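Local coordinates for YaeQ family protein (Pseudomonas syringae pv. tomato, PDB 2OT9) that is of unknown function but belongs to the YaeQ family of the PDDEXK nuclease-like clan and holds a meso-tartaric acid molecule in a pocket, at residues 86-96 against 113-124. Sequence-based numbering, arbitrary orientation.
Sequences QPDADRLTWCS and WEGKVIPAIKNL. With SRT (S,R meso-tartaric acid), chain C.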
ATOM      1  N   GLN A  86      -1.632   3.813 -10.069  1.00 24.82           N
ATOM      2  CA  GLN A  86      -0.936   3.836 -11.350  1.00 24.69           C
ATOM      3  C   GLN A  86      -0.168   5.151 -11.560  1.00 24.87           C
ATOM      4  O   GLN A  86      -0.461   5.887 -12.506  1.00 24.97           O
ATOM      5  CB  GLN A  86      -1.940   3.589 -12.490  1.00 24.76           C
ATOM      6  CG  GLN A  86      -2.576   2.186 -12.440  1.00 24.48           C
ATOM      7  CD  GLN A  86      -3.567   1.916 -13.552  1.00 25.17           C
ATOM      8  OE1 GLN A  86      -3.567   2.583 -14.590  1.00 22.25           O
ATOM      9  NE2 GLN A  86      -4.431   0.931 -13.335  1.00 23.38           N
ATOM     10  N   PRO A  87       0.825   5.448 -10.692  1.00 24.66           N
ATOM     11  CA  PRO A  87       1.630   6.663 -10.922  1.00 24.80           C
ATOM     12  C   PRO A  87       2.453   6.500 -12.197  1.00 24.57           C
ATOM     13  O   PRO A  87       2.774   5.365 -12.572  1.00 24.28           O
ATOM     14  CB  PRO A  87       2.551   6.719  -9.701  1.00 24.20           C
ATOM     15  CG  PRO A  87       2.646   5.292  -9.224  1.00 25.63           C
ATOM     16  CD  PRO A  87       1.295   4.681  -9.515  1.00 24.51           C
ATOM     17  N   ASP A  88       2.772   7.597 -12.876  1.00 24.39           N
ATOM     18  CA  ASP A  88       3.578   7.507 -14.097  1.00 24.74           C
ATOM     19  C   ASP A  88       5.080   7.377 -13.796  1.00 24.11           C
ATOM     20  O   ASP A  88       5.508   7.519 -12.649  1.00 23.37           O
ATOM     21  CB  ASP A  88       3.245   8.639 -15.109  1.00 25.37           C
ATOM     22  CG  ASP A  88       3.631  10.046 -14.622  1.00 27.84           C
ATOM     23  OD1 ASP A  88       4.591  10.204 -13.829  1.00 30.15           O
ATOM     24  OD2 ASP A  88       2.982  11.021 -15.087  0.80 30.60           O
ATOM     25  N   ALA A  89       5.874   7.103 -14.833  1.00 23.63           N
ATOM     26  CA  ALA A  89       7.304   6.888 -14.672  1.00 23.24           C
ATOM     27  C   ALA A  89       8.034   8.143 -14.196  1.00 23.34           C
ATOM     28  O   ALA A  89       9.044   8.035 -13.525  1.00 24.13           O
ATOM     29  CB  ALA A  89       7.920   6.389 -15.993  1.00 23.38           C
ATOM     30  N   ASP A  90       7.560   9.324 -14.588  1.00 23.27           N
ATOM     31  CA  ASP A  90       8.168  10.573 -14.116  1.00 23.54           C
ATOM     32  C   ASP A  90       8.050  10.683 -12.587  1.00 23.88           C
ATOM     33  O   ASP A  90       9.026  10.987 -11.903  1.00 24.19           O
ATOM     34  CB  ASP A  90       7.553  11.795 -14.814  1.00 23.28           C
ATOM     35  CG  ASP A  90       7.947  11.893 -16.290  1.00 23.44           C
ATOM     36  OD1 ASP A  90       9.151  11.967 -16.582  1.00 21.59           O
ATOM     37  OD2 ASP A  90       7.045  11.929 -17.154  1.00 24.89           O
ATOM     38  N   ARG A  91       6.873  10.381 -12.056  1.00 25.23           N
ATOM     39  CA  ARG A  91       6.627  10.499 -10.607  1.00 25.76           C
ATOM     40  C   ARG A  91       7.480   9.499  -9.840  1.00 25.88           C
ATOM     41  O   ARG A  91       8.113   9.846  -8.835  1.00 26.44           O
ATOM     42  CB  ARG A  91       5.139  10.297 -10.261  1.00 25.96           C
ATOM     43  CG  ARG A  91       4.886  10.437  -8.742  1.00 28.21           C
ATOM     44  CD  ARG A  91       3.421  10.510  -8.317  1.00 32.41           C
ATOM     45  NE  ARG A  91       3.336  10.550  -6.845  1.00 32.68           N
ATOM     46  CZ  ARG A  91       3.424  11.651  -6.100  1.00 33.86           C
ATOM     47  NH1 ARG A  91       3.578  12.849  -6.667  1.00 32.59           N
ATOM     48  NH2 ARG A  91       3.335  11.558  -4.770  1.00 32.36           N
ATOM     49  N   LEU A  92       7.518   8.264 -10.330  1.00 26.10           N
ATOM     50  CA  LEU A  92       8.388   7.240  -9.745  1.00 26.22           C
ATOM     51  C   LEU A  92       9.848   7.652  -9.793  1.00 26.62           C
ATOM     52  O   LEU A  92      10.573   7.431  -8.827  1.00 26.51           O
ATOM     53  CB  LEU A  92       8.196   5.888 -10.442  1.00 26.07           C
ATOM     54  CG  LEU A  92       6.842   5.240 -10.128  1.00 27.02           C
ATOM     55  CD1 LEU A  92       6.647   3.995 -10.966  1.00 28.37           C
ATOM     56  CD2 LEU A  92       6.685   4.902  -8.634  1.00 26.75           C
ATOM     57  N   THR A  93      10.279   8.260 -10.902  1.00 26.40           N
ATOM     58  CA  THR A  93      11.670   8.699 -11.021  1.00 27.86           C
ATOM     59  C   THR A  93      12.013   9.735  -9.958  1.00 28.08           C
ATOM     60  O   THR A  93      13.008   9.582  -9.230  1.00 29.51           O
ATOM     61  CB  THR A  93      11.990   9.271 -12.423  1.00 27.72           C
ATOM     62  OG1 THR A  93      11.733   8.265 -13.402  1.00 28.53           O
ATOM     63  CG2 THR A  93      13.456   9.731 -12.517  1.00 28.21           C
ATOM     64  N   TRP A  94      11.190  10.772  -9.862  1.00 28.01           N
ATOM     65  CA  TRP A  94      11.470  11.862  -8.948  1.00 28.59           C
ATOM     66  C   TRP A  94      11.278  11.532  -7.472  1.00 29.34           C
ATOM     67  O   TRP A  94      12.073  11.967  -6.638  1.00 28.92           O
ATOM     68  CB  TRP A  94      10.697  13.117  -9.341  1.00 27.98           C
ATOM     69  CG  TRP A  94      11.291  13.752 -10.587  1.00 27.03           C
ATOM     70  CD1 TRP A  94      12.624  13.880 -10.896  1.00 26.27           C
ATOM     71  CD2 TRP A  94      10.569  14.345 -11.667  1.00 25.97           C
ATOM     72  NE1 TRP A  94      12.769  14.531 -12.119  0.90 27.78           N
ATOM     73  CE2 TRP A  94      11.523  14.809 -12.614  1.00 25.29           C
ATOM     74  CE3 TRP A  94       9.207  14.502 -11.948  1.00 26.10           C
ATOM     75  CZ2 TRP A  94      11.150  15.435 -13.800  1.00 27.24           C
ATOM     76  CZ3 TRP A  94       8.849  15.126 -13.131  1.00 24.59           C
ATOM     77  CH2 TRP A  94       9.809  15.574 -14.037  1.00 26.06           C
ATOM     78  N   CYS A  95      10.238  10.770  -7.157  1.00 30.11           N
ATOM     79  CA  CYS A  95      10.046  10.320  -5.784  1.00 32.37           C
ATOM     80  C   CYS A  95      11.184   9.414  -5.333  1.00 31.78           C
ATOM     81  O   CYS A  95      11.681   9.573  -4.223  1.00 32.99           O
ATOM     82  CB  CYS A  95       8.683   9.648  -5.595  1.00 31.94           C
ATOM     83  SG  CYS A  95       7.283  10.810  -5.791  1.00 38.71           S
ATOM     84  N   SER A  96      11.623   8.498  -6.200  1.00 32.02           N
ATOM     85  CA  SER A  96      12.671   7.523  -5.860  1.00 31.90           C
ATOM     86  C   SER A  96      13.979   8.169  -5.461  1.00 32.68           C
ATOM     87  O   SER A  96      14.763   7.578  -4.710  1.00 33.05           O
ATOM     88  CB  SER A  96      12.918   6.535  -7.000  1.00 31.54           C
ATOM     89  OG  SER A  96      13.540   7.177  -8.097  1.00 31.18           O
ATOM     90  N   TRP A 113      -0.702   0.673 -18.787  1.00 24.69           N
ATOM     91  CA  TRP A 113       0.231   1.252 -17.808  1.00 24.68           C
ATOM     92  C   TRP A 113       1.600   0.550 -17.768  1.00 24.30           C
ATOM     93  O   TRP A 113       2.642   1.208 -17.869  1.00 23.53           O
ATOM     94  CB  TRP A 113      -0.422   1.220 -16.417  1.00 25.21           C
ATOM     95  CG  TRP A 113       0.442   1.775 -15.329  1.00 25.34           C
ATOM     96  CD1 TRP A 113       0.539   3.081 -14.947  1.00 25.78           C
ATOM     97  CD2 TRP A 113       1.344   1.039 -14.495  1.00 24.95           C
ATOM     98  NE1 TRP A 113       1.431   3.202 -13.909  1.00 23.69           N
ATOM     99  CE2 TRP A 113       1.949   1.967 -13.621  1.00 24.56           C
ATOM    100  CE3 TRP A 113       1.701  -0.316 -14.403  1.00 25.40           C
ATOM    101  CZ2 TRP A 113       2.893   1.588 -12.670  1.00 25.01           C
ATOM    102  CZ3 TRP A 113       2.630  -0.700 -13.442  1.00 26.53           C
ATOM    103  CH2 TRP A 113       3.213   0.253 -12.585  1.00 26.66           C
ATOM    104  N   GLU A 114       1.604  -0.778 -17.625  1.00 24.37           N
ATOM    105  CA  GLU A 114       2.876  -1.526 -17.494  1.00 24.85           C
ATOM    106  C   GLU A 114       3.764  -1.310 -18.727  1.00 24.74           C
ATOM    107  O   GLU A 114       4.980  -1.179 -18.618  1.00 24.53           O
ATOM    108  CB  GLU A 114       2.611  -3.012 -17.241  1.00 24.94           C
ATOM    109  CG  GLU A 114       2.082  -3.765 -18.461  1.00 28.96           C
ATOM    110  CD  GLU A 114       1.434  -5.097 -18.140  1.00 33.76           C
ATOM    111  OE1 GLU A 114       1.414  -5.528 -16.952  1.00 34.82           O
ATOM    112  OE2 GLU A 114       0.934  -5.716 -19.103  1.00 38.41           O
ATOM    113  N   GLY A 115       3.132  -1.236 -19.892  1.00 24.91           N
ATOM    114  CA  GLY A 115       3.826  -1.068 -21.152  1.00 25.36           C
ATOM    115  C   GLY A 115       4.555   0.249 -21.258  1.00 25.98           C
ATOM    116  O   GLY A 115       5.622   0.316 -21.870  1.00 25.99           O
ATOM    117  N   LYS A 116       3.972   1.300 -20.681  1.00 25.60           N
ATOM    118  CA  LYS A 116       4.604   2.616 -20.627  1.00 26.03           C
ATOM    119  C   LYS A 116       5.637   2.748 -19.503  1.00 24.88           C
ATOM    120  O   LYS A 116       6.720   3.273 -19.714  1.00 25.52           O
ATOM    121  CB  LYS A 116       3.546   3.730 -20.490  1.00 25.98           C
ATOM    122  CG  LYS A 116       2.814   4.033 -21.801  1.00 29.64           C
ATOM    123  CD  LYS A 116       1.994   5.295 -21.712  1.00 34.50           C
ATOM    124  CE  LYS A 116       0.904   5.327 -22.782  1.00 36.89           C
ATOM    125  NZ  LYS A 116       1.376   4.864 -24.127  1.00 39.80           N
ATOM    126  N   VAL A 117       5.305   2.258 -18.318  1.00 23.68           N
ATOM    127  CA  VAL A 117       6.114   2.531 -17.133  1.00 22.81           C
ATOM    128  C   VAL A 117       7.310   1.582 -16.949  1.00 22.38           C
ATOM    129  O   VAL A 117       8.411   2.029 -16.670  1.00 21.65           O
ATOM    130  CB  VAL A 117       5.224   2.563 -15.871  1.00 23.10           C
ATOM    131  CG1 VAL A 117       6.052   2.742 -14.606  1.00 22.66           C
ATOM    132  CG2 VAL A 117       4.206   3.685 -16.000  1.00 22.37           C
ATOM    133  N   ILE A 118       7.094   0.275 -17.111  1.00 21.39           N
ATOM    134  CA  ILE A 118       8.149  -0.702 -16.818  1.00 21.41           C
ATOM    135  C   ILE A 118       9.450  -0.499 -17.634  1.00 21.07           C
ATOM    136  O   ILE A 118      10.543  -0.565 -17.063  1.00 20.17           O
ATOM    137  CB  ILE A 118       7.630  -2.178 -16.912  1.00 21.43           C
ATOM    138  CG1 ILE A 118       6.505  -2.459 -15.880  1.00 21.93           C
ATOM    139  CG2 ILE A 118       8.771  -3.178 -16.837  1.00 21.76           C
ATOM    140  CD1 ILE A 118       6.825  -2.152 -14.408  1.00 23.75           C
ATOM    141  N   PRO A 119       9.338  -0.246 -18.954  1.00 20.65           N
ATOM    142  CA  PRO A 119      10.552  -0.004 -19.733  1.00 21.30           C
ATOM    143  C   PRO A 119      11.280   1.289 -19.360  1.00 21.46           C
ATOM    144  O   PRO A 119      12.473   1.403 -19.647  1.00 21.55           O
ATOM    145  CB  PRO A 119      10.037   0.122 -21.183  1.00 21.25           C
ATOM    146  CG  PRO A 119       8.710  -0.552 -21.180  1.00 20.99           C
ATOM    147  CD  PRO A 119       8.140  -0.205 -19.818  1.00 21.41           C
ATOM    148  N   ALA A 120      10.579   2.228 -18.725  1.00 20.78           N
ATOM    149  CA  ALA A 120      11.109   3.572 -18.469  1.00 21.65           C
ATOM    150  C   ALA A 120      11.810   3.738 -17.116  1.00 22.91           C
ATOM    151  O   ALA A 120      12.420   4.786 -16.854  1.00 22.47           O
ATOM    152  CB  ALA A 120       9.987   4.617 -18.609  1.00 21.82           C
ATOM    153  N   ILE A 121      11.701   2.718 -16.260  1.00 23.21           N
ATOM    154  CA  ILE A 121      12.213   2.797 -14.902  1.00 24.61           C
ATOM    155  C   ILE A 121      13.377   1.839 -14.639  1.00 25.81           C
ATOM    156  O   ILE A 121      13.733   1.597 -13.488  1.00 25.45           O
ATOM    157  CB  ILE A 121      11.106   2.556 -13.864  1.00 23.85           C
ATOM    158  CG1 ILE A 121      10.510   1.147 -14.015  1.00 24.89           C
ATOM    159  CG2 ILE A 121      10.019   3.629 -13.958  1.00 24.12           C
ATOM    160  CD1 ILE A 121       9.558   0.791 -12.923  1.00 22.61           C
ATOM    161  N   LYS A 122      13.974   1.325 -15.712  1.00 27.36           N
ATOM    162  CA  LYS A 122      15.109   0.395 -15.622  1.00 29.92           C
ATOM    163  C   LYS A 122      16.264   0.908 -14.780  1.00 30.33           C
ATOM    164  O   LYS A 122      16.842   0.161 -13.992  1.00 31.33           O
ATOM    165  CB  LYS A 122      15.646   0.066 -17.020  1.00 30.01           C
ATOM    166  CG  LYS A 122      14.669  -0.668 -17.911  1.00 33.23           C
ATOM    167  CD  LYS A 122      14.156  -1.911 -17.229  1.00 36.30           C
ATOM    168  CE  LYS A 122      13.934  -3.034 -18.223  1.00 39.01           C
ATOM    169  NZ  LYS A 122      13.660  -4.318 -17.479  0.80 41.77           N
ATOM    170  N   ASN A 123      16.592   2.183 -14.950  1.00 31.11           N
ATOM    171  CA  ASN A 123      17.756   2.773 -14.292  1.00 32.19           C
ATOM    172  C   ASN A 123      17.477   3.325 -12.899  1.00 32.12           C
ATOM    173  O   ASN A 123      18.380   3.844 -12.231  1.00 32.43           O
ATOM    174  CB  ASN A 123      18.368   3.854 -15.179  1.00 32.63           C
ATOM    175  CG  ASN A 123      18.853   3.304 -16.497  1.00 34.75           C
ATOM    176  OD1 ASN A 123      19.166   2.110 -16.601  1.00 38.02           O
ATOM    177  ND2 ASN A 123      18.919   4.163 -17.518  1.00 34.97           N
ATOM    178  N   LEU A 124      16.229   3.210 -12.464  1.00 31.35           N
ATOM    179  CA  LEU A 124      15.858   3.694 -11.154  1.00 30.70           C
ATOM    180  C   LEU A 124      16.392   2.763 -10.077  1.00 30.65           C
ATOM    181  O   LEU A 124      16.502   1.553 -10.281  1.00 30.51           O
ATOM    182  CB  LEU A 124      14.347   3.872 -11.050  1.00 30.64           C
ATOM    183  CG  LEU A 124      13.744   4.964 -11.947  1.00 28.98           C
ATOM    184  CD1 LEU A 124      12.316   5.166 -11.554  1.00 26.61           C
ATOM    185  CD2 LEU A 124      14.499   6.265 -11.787  1.00 29.74           C
TER
HETATM  186  O1  SRT C 201      -3.041   5.914  -9.160  1.00 36.00           O
HETATM  187  O11 SRT C 201      -2.752   7.732 -10.333  1.00 38.93           O
HETATM  188  C1  SRT C 201      -2.851   7.137  -9.244  1.00 38.28           C
HETATM  189  C2  SRT C 201      -2.722   7.874  -7.936  0.60 40.03           C
HETATM  190  O2  SRT C 201      -3.555   9.034  -7.779  1.00 41.51           O
HETATM  191  C3  SRT C 201      -1.257   8.203  -7.776  1.00 39.46           C
HETATM  192  O3  SRT C 201      -0.692   6.981  -7.292  1.00 36.89           O
HETATM  193  C4  SRT C 201      -1.026   9.366  -6.830  0.60 39.48           C
HETATM  194  O4  SRT C 201      -1.665   9.475  -5.748  1.00 40.20           O
HETATM  195  O41 SRT C 201      -0.173  10.210  -7.178  0.60 39.08           O
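Ala89 O is gripped twice, by Thr93 N and by Thr93 OG1 at 2.7 Å from that oxygen, the two donors reaching it from opposite faces of its plane. Both residues also face the other segment: Ala89 CB packs on Ala120, and Leu124 lies across Thr93, whose polar OG1 is thus turned back into its own helix. Strands 78-84, 101-106 and 127-131 are parallel neighbours in the sheet, joined by two successive beta-alpha-beta crossovers, and the contact brings together their helices, 89-96 and 111-117.

The indole N-H of Trp113 ties the loop before helix 89-96 to the second helix, NE1 lying 2.9 Å from Pro87 O. This oxygen sits in the plane of the indole, whereas the donor stands above the carbonyl plane. Tryptophan suits this place because a single residue offers both an N-H and two broad apolar faces. Its CG is anti to the backbone N (chi1 179°), which swings the ring toward the loop. Over one face lies the aliphatic part of Gln86, with CG 4.2 Å from the centroid of the five-membered ring in a CH-pi contact; Val117 CG2 lies over the opposite face, offset toward its rim. The Gln86 amide is turned 50° from the ring, and its NE2 donates a hydrogen bond to Tyr107 O.

Small and branched residues continue the packing beyond the ring. Ala89 is short enough to let the backbones approach, its CB resting 3.8 Å from Ala120 CB, with Ile121 CG2 beside it. Leu92 CD1 meets Val117 CG1, the side chains crossing at about a right angle.

Asp88 suits the N-cap: its short carboxylate accepts, through OD1, the first-turn N-H of Arg91, which has no preceding helical carbonyl to pair with. The loop also serves the ligand pocket, Gln86 N donating a nearly straight bond to tartaric acid O1 (2.7 Å, 172°).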